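Local coordinates for protein xyloglucan-specific endo-beta-1,4-glucanase BoGH5A (Bacteroides ovatus, PDB 3ZMR) that cleaves the beta-1,4-glucan backbone of xyloglucan at internal sites, with retention of the beta-configuration, releasing xyloglucan oligosaccharides, at residues L8-R22 / S78-S92. Numbering follows the deposited sequence.
Sequences LEVAQEYRNLEFDAR and SASGAPDIIINVKQS. With EDO (1,2-ethanediol), chain I.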
loop_
_atom_site.group_PDB
_atom_site.type_symbol
_atom_site.label_atom_id
_atom_site.label_comp_id
_atom_site.label_asym_id
_atom_site.label_seq_id
_atom_site.Cartn_x
_atom_site.Cartn_y
_atom_site.Cartn_z
ATOM N N LEU A 8 -2.784 21.029 46.312
ATOM C CA LEU A 8 -2.653 20.447 44.973
ATOM C C LEU A 8 -1.241 19.897 44.784
ATOM O O LEU A 8 -0.249 20.647 44.818
ATOM C CB LEU A 8 -2.974 21.495 43.906
ATOM C CG LEU A 8 -2.844 21.046 42.445
ATOM C CD1 LEU A 8 -3.866 19.974 42.071
ATOM C CD2 LEU A 8 -2.979 22.242 41.518
ATOM N N GLU A 9 -1.152 18.584 44.582
ATOM C CA GLU A 9 0.129 17.904 44.518
ATOM C C GLU A 9 0.240 17.007 43.277
ATOM O O GLU A 9 -0.726 16.335 42.850
ATOM C CB GLU A 9 0.370 17.104 45.799
ATOM C CG GLU A 9 0.294 17.972 47.058
ATOM C CD GLU A 9 0.976 17.361 48.261
ATOM O OE1 GLU A 9 1.052 16.117 48.349
ATOM O OE2 GLU A 9 1.427 18.135 49.129
ATOM N N VAL A 10 1.414 17.061 42.661
ATOM C CA VAL A 10 1.776 16.163 41.572
ATOM C C VAL A 10 3.203 15.695 41.775
ATOM O O VAL A 10 4.119 16.521 41.870
ATOM C CB VAL A 10 1.687 16.852 40.208
ATOM C CG1 VAL A 10 2.142 15.907 39.089
ATOM C CG2 VAL A 10 0.272 17.341 39.953
ATOM N N ALA A 11 3.379 14.380 41.842
ATOM C CA ALA A 11 4.696 13.769 42.085
ATOM C C ALA A 11 5.741 14.245 41.069
ATOM O O ALA A 11 5.420 14.515 39.899
ATOM C CB ALA A 11 4.609 12.248 42.104
ATOM N N GLN A 12 6.977 14.383 41.543
ATOM C CA GLN A 12 8.099 14.895 40.714
ATOM C C GLN A 12 8.295 14.082 39.430
ATOM O O GLN A 12 8.606 14.647 38.370
ATOM C CB GLN A 12 9.415 14.978 41.518
ATOM C CG GLN A 12 10.554 15.655 40.759
ATOM C CD GLN A 12 10.261 17.107 40.384
ATOM O OE1 GLN A 12 9.665 17.859 41.162
ATOM N NE2 GLN A 12 10.711 17.511 39.200
ATOM N N GLU A 13 8.085 12.771 39.522
ATOM C CA GLU A 13 8.187 11.871 38.362
ATOM C C GLU A 13 7.271 12.273 37.194
ATOM O O GLU A 13 7.506 11.879 36.053
ATOM C CB GLU A 13 7.879 10.420 38.768
ATOM C CG GLU A 13 6.446 10.198 39.237
ATOM C CD GLU A 13 6.221 8.832 39.840
ATOM O OE1 GLU A 13 6.240 7.842 39.078
ATOM O OE2 GLU A 13 6.025 8.750 41.077
ATOM N N TYR A 14 6.218 13.036 37.485
ATOM C CA TYR A 14 5.267 13.468 36.441
ATOM C C TYR A 14 5.476 14.889 35.911
ATOM O O TYR A 14 4.715 15.335 35.064
ATOM C CB TYR A 14 3.812 13.341 36.928
ATOM C CG TYR A 14 3.414 11.965 37.394
ATOM C CD1 TYR A 14 3.601 10.854 36.581
ATOM C CD2 TYR A 14 2.873 11.764 38.666
ATOM C CE1 TYR A 14 3.233 9.580 37.001
ATOM C CE2 TYR A 14 2.503 10.490 39.102
ATOM C CZ TYR A 14 2.678 9.402 38.262
ATOM O OH TYR A 14 2.316 8.147 38.671
ATOM N N ARG A 15 6.535 15.576 36.357
ATOM C CA ARG A 15 6.694 17.005 36.077
ATOM C C ARG A 15 7.383 17.269 34.724
ATOM O O ARG A 15 7.301 18.373 34.161
ATOM C CB ARG A 15 7.490 17.674 37.194
ATOM C CG ARG A 15 6.849 17.578 38.570
ATOM C CD ARG A 15 5.591 18.404 38.669
ATOM N NE ARG A 15 5.094 18.481 40.051
ATOM C CZ ARG A 15 5.252 19.520 40.866
ATOM N NH1 ARG A 15 5.907 20.608 40.464
ATOM N NH2 ARG A 15 4.731 19.487 42.090
ATOM N N ASN A 16 8.048 16.237 34.218
ATOM C CA ASN A 16 8.796 16.329 32.966
ATOM C C ASN A 16 8.607 15.056 32.156
ATOM O O ASN A 16 9.329 14.081 32.322
ATOM C CB ASN A 16 10.283 16.586 33.236
ATOM C CG ASN A 16 10.513 17.900 33.962
ATOM O OD1 ASN A 16 10.534 18.980 33.350
ATOM N ND2 ASN A 16 10.650 17.820 35.277
ATOM N N LEU A 17 7.597 15.087 31.298
ATOM C CA LEU A 17 7.222 13.918 30.503
ATOM C C LEU A 17 7.939 13.926 29.141
ATOM O O LEU A 17 8.102 14.983 28.502
ATOM C CB LEU A 17 5.702 13.910 30.279
ATOM C CG LEU A 17 4.814 13.904 31.531
ATOM C CD1 LEU A 17 3.344 13.970 31.149
ATOM C CD2 LEU A 17 5.114 12.735 32.476
ATOM N N GLU A 18 8.259 12.723 28.681
ATOM C CA GLU A 18 8.968 12.489 27.418
ATOM C C GLU A 18 8.193 11.459 26.596
ATOM O O GLU A 18 7.915 10.357 27.096
ATOM C CB GLU A 18 10.392 11.953 27.679
ATOM C CG GLU A 18 11.232 12.783 28.634
ATOM C CD GLU A 18 12.069 13.860 27.973
ATOM O OE1 GLU A 18 12.285 13.815 26.744
ATOM O OE2 GLU A 18 12.528 14.761 28.704
ATOM N N PHE A 19 7.939 11.812 25.322
ATOM C CA PHE A 19 7.245 10.935 24.379
ATOM C C PHE A 19 8.116 10.770 23.125
ATOM O O PHE A 19 8.801 11.706 22.688
ATOM C CB PHE A 19 5.907 11.537 23.970
ATOM C CG PHE A 19 4.876 11.605 25.073
ATOM C CD1 PHE A 19 4.881 12.624 26.009
ATOM C CD2 PHE A 19 3.860 10.674 25.137
ATOM C CE1 PHE A 19 3.901 12.684 27.002
ATOM C CE2 PHE A 19 2.897 10.711 26.118
ATOM C CZ PHE A 19 2.905 11.726 27.048
ATOM N N ASP A 20 8.067 9.589 22.519
ATOM C CA ASP A 20 8.660 9.445 21.182
ATOM C C ASP A 20 7.655 9.975 20.117
ATOM O O ASP A 20 6.563 10.484 20.441
ATOM C CB ASP A 20 9.199 8.022 20.931
ATOM C CG ASP A 20 8.137 6.980 20.810
ATOM O OD1 ASP A 20 6.982 7.312 20.518
ATOM O OD2 ASP A 20 8.494 5.799 20.991
ATOM N N ALA A 21 8.047 9.868 18.853
ATOM C CA ALA A 21 7.289 10.462 17.758
ATOM C C ALA A 21 5.947 9.781 17.460
ATOM O O ALA A 21 5.103 10.358 16.786
ATOM C CB ALA A 21 8.120 10.469 16.496
ATOM N N ARG A 22 5.791 8.555 17.923
ATOM C CA ARG A 22 4.526 7.831 17.721
ATOM C C ARG A 22 3.414 8.511 18.506
ATOM O O ARG A 22 3.665 9.182 19.492
ATOM C CB ARG A 22 4.632 6.378 18.208
ATOM C CG ARG A 22 5.642 5.537 17.477
ATOM C CD ARG A 22 5.681 4.135 18.064
ATOM N NE ARG A 22 6.483 4.076 19.281
ATOM C CZ ARG A 22 6.728 2.966 19.970
ATOM N NH1 ARG A 22 6.218 1.801 19.575
ATOM N NH2 ARG A 22 7.474 3.019 21.068
ATOM N N SER A 78 -4.438 23.374 37.858
ATOM C CA SER A 78 -4.751 24.516 38.704
ATOM C C SER A 78 -5.906 24.250 39.655
ATOM O O SER A 78 -6.751 23.395 39.405
ATOM C CB SER A 78 -5.056 25.729 37.834
ATOM O OG SER A 78 -6.171 25.508 37.011
ATOM N N ALA A 79 -5.925 24.999 40.747
ATOM C CA ALA A 79 -6.998 24.904 41.730
ATOM C C ALA A 79 -7.073 26.241 42.453
ATOM O O ALA A 79 -6.071 26.939 42.597
ATOM C CB ALA A 79 -6.731 23.778 42.708
ATOM N N SER A 80 -8.271 26.571 42.912
ATOM C CA SER A 80 -8.537 27.829 43.575
ATOM C C SER A 80 -7.666 27.972 44.807
ATOM O O SER A 80 -7.566 27.053 45.618
ATOM C CB SER A 80 -10.001 27.890 43.948
ATOM O OG SER A 80 -10.796 28.045 42.794
ATOM N N GLY A 81 -7.005 29.124 44.904
ATOM C CA GLY A 81 -6.112 29.443 46.028
ATOM C C GLY A 81 -4.845 28.603 46.169
ATOM O O GLY A 81 -4.191 28.631 47.213
ATOM N N ALA A 82 -4.502 27.853 45.123
ATOM C CA ALA A 82 -3.310 26.994 45.119
ATOM C C ALA A 82 -2.414 27.421 43.957
ATOM O O ALA A 82 -2.927 27.892 42.941
ATOM C CB ALA A 82 -3.695 25.524 44.964
ATOM N N PRO A 83 -1.083 27.276 44.101
ATOM C CA PRO A 83 -0.226 27.577 42.949
ATOM C C PRO A 83 -0.432 26.580 41.811
ATOM O O PRO A 83 -0.637 25.397 42.067
ATOM C CB PRO A 83 1.204 27.451 43.514
ATOM C CG PRO A 83 1.072 27.334 44.990
ATOM C CD PRO A 83 -0.302 26.789 45.251
ATOM N N ASP A 84 -0.387 27.060 40.574
ATOM C CA ASP A 84 -0.402 26.167 39.403
ATOM C C ASP A 84 0.771 25.199 39.445
ATOM O O ASP A 84 1.878 25.544 39.889
ATOM C CB ASP A 84 -0.289 26.928 38.084
ATOM C CG ASP A 84 -1.527 27.709 37.720
ATOM O OD1 ASP A 84 -2.568 27.633 38.409
ATOM O OD2 ASP A 84 -1.443 28.420 36.695
ATOM N N ILE A 85 0.510 23.990 38.960
ATOM C CA ILE A 85 1.551 23.025 38.691
ATOM C C ILE A 85 1.640 22.898 37.176
ATOM O O ILE A 85 0.641 22.673 36.487
ATOM C CB ILE A 85 1.308 21.668 39.371
ATOM C CG1 ILE A 85 1.403 21.848 40.895
ATOM C CG2 ILE A 85 2.307 20.622 38.859
ATOM C CD1 ILE A 85 1.110 20.601 41.701
ATOM N N ILE A 86 2.849 23.087 36.662
ATOM C CA ILE A 86 3.044 23.146 35.213
ATOM C C ILE A 86 4.031 22.071 34.799
ATOM O O ILE A 86 5.221 22.125 35.140
ATOM C CB ILE A 86 3.473 24.544 34.724
ATOM C CG1 ILE A 86 2.432 25.575 35.201
ATOM C CG2 ILE A 86 3.573 24.527 33.202
ATOM C CD1 ILE A 86 2.726 27.022 34.883
ATOM N N ILE A 87 3.495 21.083 34.091
ATOM C CA ILE A 87 4.239 19.912 33.643
ATOM C C ILE A 87 4.814 20.172 32.242
ATOM O O ILE A 87 4.142 20.680 31.369
ATOM C CB ILE A 87 3.284 18.688 33.593
ATOM C CG1 ILE A 87 2.760 18.350 34.994
ATOM C CG2 ILE A 87 3.946 17.492 32.906
ATOM C CD1 ILE A 87 1.547 17.426 35.015
ATOM N N ASN A 88 6.086 19.833 32.063
ATOM C CA ASN A 88 6.727 19.892 30.744
ATOM C C ASN A 88 6.436 18.598 29.971
ATOM O O ASN A 88 6.490 17.511 30.553
ATOM C CB ASN A 88 8.253 20.040 30.869
ATOM C CG ASN A 88 8.679 21.410 31.412
ATOM O OD1 ASN A 88 8.273 22.456 30.899
ATOM N ND2 ASN A 88 9.494 21.392 32.467
ATOM N N VAL A 89 6.154 18.755 28.674
ATOM C CA VAL A 89 6.023 17.655 27.724
ATOM C C VAL A 89 6.949 17.879 26.534
ATOM O O VAL A 89 6.888 18.920 25.866
ATOM C CB VAL A 89 4.568 17.519 27.215
ATOM C CG1 VAL A 89 4.445 16.382 26.196
ATOM C CG2 VAL A 89 3.639 17.290 28.396
ATOM N N LYS A 90 7.788 16.882 26.276
ATOM C CA LYS A 90 8.709 16.919 25.133
ATOM C C LYS A 90 8.435 15.677 24.293
ATOM O O LYS A 90 8.387 14.563 24.811
ATOM C CB LYS A 90 10.167 16.906 25.591
ATOM C CG LYS A 90 11.183 17.005 24.452
ATOM C CD LYS A 90 12.618 17.001 24.968
ATOM C CE LYS A 90 12.929 18.225 25.802
ATOM N NZ LYS A 90 14.324 18.164 26.325
ATOM N N GLN A 91 8.281 15.894 22.998
ATOM C CA GLN A 91 8.083 14.818 22.033
ATOM C C GLN A 91 9.171 14.868 20.946
ATOM O O GLN A 91 9.350 15.884 20.290
ATOM C CB GLN A 91 6.705 14.893 21.399
ATOM C CG GLN A 91 6.451 13.706 20.488
ATOM C CD GLN A 91 5.067 13.671 19.866
ATOM O OE1 GLN A 91 4.438 14.708 19.619
ATOM N NE2 GLN A 91 4.604 12.450 19.538
ATOM N N SER A 92 9.863 13.747 20.762
ATOM C CA SER A 92 10.951 13.667 19.791
ATOM C C SER A 92 10.469 13.560 18.356
ATOM O O SER A 92 9.296 13.294 18.085
ATOM C CB SER A 92 11.954 12.574 20.131
ATOM O OG SER A 92 11.333 11.338 20.236
HETATM C C1 EDO I . 0.710 5.894 36.914
HETATM O O1 EDO I . 2.018 6.021 37.499
HETATM C C2 EDO I . 0.754 4.733 35.939
HETATM O O2 EDO I . 0.905 3.544 36.677
HETATM O O HOH W 1 -0.033 23.618 44.010
HETATM O O HOH W 2 7.609 20.997 35.362
HETATM O O HOH W 3 10.883 9.235 18.264
#
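L17 and F19 pack on I87 and V89 on the buried face of two parallel strands, 16-19 and 85-91. L17 CG meets I87 CG2 at 3.9 Å. The F19 ring crosses V89 obliquely, and I60 of strand 55-62 closes over both L17 and F19. On this buried face, at the far end, Q91 NE2 donates to D20 O, while its OE1 accepts from R71. Five backbone hydrogen bonds join the strands. Strand 16-19 is an outermost strand of the five-stranded mixed sheet in the BACON domain, a beta-sandwich module that binds no carbohydrate and may distance the catalytic barrel from the cell surface. Near the N-terminus, I85 CD1 wedges between L8 and V10. R15 bends back at chi2 (-69°), and its NE (2.8 Å) and NH2 (3.0 Å) both grip V10 O. I85 CG2 sits 3.6 Å above the R15 guanidinium plane, over its centre. With an alanine at R15, V10 O would probably lose both donors and I85 CG2 the flat group lying against it. The other sheet face is looser and solvent-facing. There N88 ND2 gives N16 OD1 a nearly straight bond (2.8 Å, 171°). E18 lies alongside K90, but E18 OE2 and K90 NZ stay 4.5 Å apart.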